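Lmo0651 protein (Listeria monocytogenes serovar 1/2a, PDB 6EP3) controls expression of the Listeria monocytogenes Agr system and mediates virulence, probably by binding DNA as a GntR-family transcription factor. Local coordinates at residues V91-A96 / R199-K203. Numbering follows the deposited sequence.
Sequences VDAAIA and RKTIK. With SO4 (sulfate ion), chain P.
In the all-helical FCD domain, the first helix, 77-101, and the last, 195-219, lie antiparallel, at 172° between the short segments. Their axes, 10.3 Å apart, are bridged by a salt bridge between Asp-92 and Arg-199 on the outer side and by aliphatic packing on the inner. The NE-NH2 side of the guanidinium pairs with both carboxylate oxygens: NE of Arg-199 donates to OD1 of Asp-92 at 2.8 Å. NH2 of Arg-199 donates to OD2 of Asp-92, also at 2.8 Å, and this bond is almost straight (169°). Both oxygens lie close to the guanidinium plane, but the two flat groups are twisted 33° apart. Consistent with this twist, NE meets OD1 from above the carboxylate plane, and NH2 comes to OD2 on the syn side but also tilted from the plane. A bend at chi3 in the otherwise extended arginine chain turns this edge to the acid. NH1 and NH2 also hold a sulfate, likely picked up from the crystallisation solution, through O4 and O3; in this crystal the aspartate and the sulfate together hold the guanidinium's rotation. CB of Ala-96 packs over one face, 3.7 Å from CZ of Arg-199. A water donates to the backbone O of Arg-199. Deeper in, CG1 of Val-91, turned anti to the backbone N, comes up to CG2 of Ile-202 at 3.7 Å. CD1 of Ile-202 reaches CG1 of Ile-95 (3.9 Å), whose CG2 branch lies against the arginine's aliphatic stem at CG. The apolar layer continues into the helical bundle: Val-91 and Ile-95 pack on Leu-140 of helix 126-142, and Ile-202 touches Ile-186 of helix 173-192. Ala-93, whose CB points away from helix 195-219, packs on Ile-89 of the second subunit, so helix 77-101 also takes part in the subunit contact.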
loop_
_atom_site.group_PDB
_atom_site.type_symbol
_atom_site.label_atom_id
_atom_site.label_comp_id
_atom_site.label_asym_id
_atom_site.label_seq_id
_atom_site.Cartn_x
_atom_site.Cartn_y
_atom_site.Cartn_z
ATOM N N VAL B 91 -7.693 -8.821 -6.116
ATOM C CA VAL B 91 -7.808 -9.732 -7.259
ATOM C C VAL B 91 -9.234 -9.734 -7.802
ATOM O O VAL B 91 -9.463 -9.635 -9.019
ATOM C CB VAL B 91 -7.362 -11.153 -6.867
ATOM C CG1 VAL B 91 -7.621 -12.129 -8.007
ATOM C CG2 VAL B 91 -5.897 -11.176 -6.471
ATOM N N ASP B 92 -10.214 -9.870 -6.906
ATOM C CA ASP B 92 -11.604 -9.924 -7.338
ATOM C C ASP B 92 -12.021 -8.627 -8.014
ATOM O O ASP B 92 -12.690 -8.653 -9.055
ATOM C CB ASP B 92 -12.514 -10.231 -6.149
ATOM C CG ASP B 92 -13.965 -10.383 -6.556
ATOM O OD1 ASP B 92 -14.299 -11.413 -7.181
ATOM O OD2 ASP B 92 -14.769 -9.475 -6.258
ATOM N N ALA B 93 -11.635 -7.478 -7.446
ATOM C CA ALA B 93 -11.979 -6.209 -8.078
ATOM C C ALA B 93 -11.276 -6.049 -9.421
ATOM O O ALA B 93 -11.844 -5.477 -10.355
ATOM C CB ALA B 93 -11.643 -5.043 -7.150
ATOM N N ALA B 94 -10.044 -6.547 -9.539
ATOM C CA ALA B 94 -9.353 -6.494 -10.823
ATOM C C ALA B 94 -10.131 -7.256 -11.883
ATOM O O ALA B 94 -10.368 -6.745 -12.988
ATOM C CB ALA B 94 -7.941 -7.065 -10.687
ATOM N N ILE B 95 -10.541 -8.484 -11.561
ATOM C CA ILE B 95 -11.273 -9.286 -12.538
ATOM C C ILE B 95 -12.613 -8.635 -12.864
ATOM O O ILE B 95 -13.028 -8.582 -14.029
ATOM C CB ILE B 95 -11.432 -10.732 -12.034
ATOM C CG1 ILE B 95 -10.057 -11.364 -11.823
ATOM C CG2 ILE B 95 -12.196 -11.569 -13.036
ATOM C CD1 ILE B 95 -9.124 -11.161 -12.996
ATOM N N ALA B 96 -13.294 -8.100 -11.849
ATOM C CA ALA B 96 -14.581 -7.452 -12.081
ATOM C C ALA B 96 -14.431 -6.238 -12.992
ATOM O O ALA B 96 -15.225 -6.040 -13.919
ATOM C CB ALA B 96 -15.214 -7.053 -10.746
ATOM N N ARG B 199 -14.141 -15.949 -10.833
ATOM C CA ARG B 199 -14.095 -15.240 -9.560
ATOM C C ARG B 199 -14.396 -16.176 -8.397
ATOM O O ARG B 199 -13.741 -16.109 -7.349
ATOM C CB ARG B 199 -15.068 -14.065 -9.580
ATOM C CG ARG B 199 -14.703 -12.994 -10.584
ATOM C CD ARG B 199 -15.803 -11.961 -10.690
ATOM N NE ARG B 199 -15.828 -11.089 -9.524
ATOM C CZ ARG B 199 -16.741 -10.148 -9.322
ATOM N NH1 ARG B 199 -17.706 -9.963 -10.212
ATOM N NH2 ARG B 199 -16.690 -9.394 -8.235
ATOM N N LYS B 200 -15.361 -17.081 -8.573
ATOM C CA LYS B 200 -15.640 -18.034 -7.505
ATOM C C LYS B 200 -14.507 -19.042 -7.349
ATOM O O LYS B 200 -14.234 -19.495 -6.232
ATOM C CB LYS B 200 -16.975 -18.732 -7.756
ATOM C CG LYS B 200 -18.154 -17.762 -7.859
ATOM C CD LYS B 200 -18.093 -16.677 -6.769
ATOM C CE LYS B 200 -19.470 -16.343 -6.212
ATOM N NZ LYS B 200 -19.624 -16.733 -4.781
ATOM N N THR B 201 -13.791 -19.357 -8.431
ATOM C CA THR B 201 -12.614 -20.210 -8.306
ATOM C C THR B 201 -11.504 -19.504 -7.539
ATOM O O THR B 201 -10.822 -20.119 -6.711
ATOM C CB THR B 201 -12.114 -20.631 -9.689
ATOM O OG1 THR B 201 -13.205 -21.163 -10.452
ATOM C CG2 THR B 201 -11.035 -21.692 -9.559
ATOM N N ILE B 202 -11.305 -18.214 -7.813
ATOM C CA ILE B 202 -10.339 -17.418 -7.057
ATOM C C ILE B 202 -10.697 -17.428 -5.577
ATOM O O ILE B 202 -9.837 -17.608 -4.701
ATOM C CB ILE B 202 -10.296 -15.980 -7.602
ATOM C CG1 ILE B 202 -9.757 -15.956 -9.030
ATOM C CG2 ILE B 202 -9.467 -15.085 -6.692
ATOM C CD1 ILE B 202 -9.907 -14.613 -9.700
ATOM N N LYS B 203 -11.981 -17.219 -5.284
ATOM C CA LYS B 203 -12.440 -17.204 -3.900
ATOM C C LYS B 203 -12.200 -18.550 -3.229
ATOM O O LYS B 203 -11.751 -18.607 -2.078
ATOM C CB LYS B 203 -13.919 -16.822 -3.855
ATOM C CG LYS B 203 -14.573 -16.990 -2.497
ATOM C CD LYS B 203 -15.975 -16.396 -2.487
ATOM C CE LYS B 203 -16.605 -16.493 -1.106
ATOM N NZ LYS B 203 -17.977 -15.910 -1.072
HETATM S S SO4 P . -19.637 -6.909 -8.892
HETATM O O1 SO4 P . -20.805 -7.188 -8.062
HETATM O O2 SO4 P . -19.723 -5.552 -9.422
HETATM O O3 SO4 P . -18.426 -7.039 -8.087
HETATM O O4 SO4 P . -19.595 -7.859 -10.000
HETATM O O HOH W 1 -13.050 -13.367 -6.440
#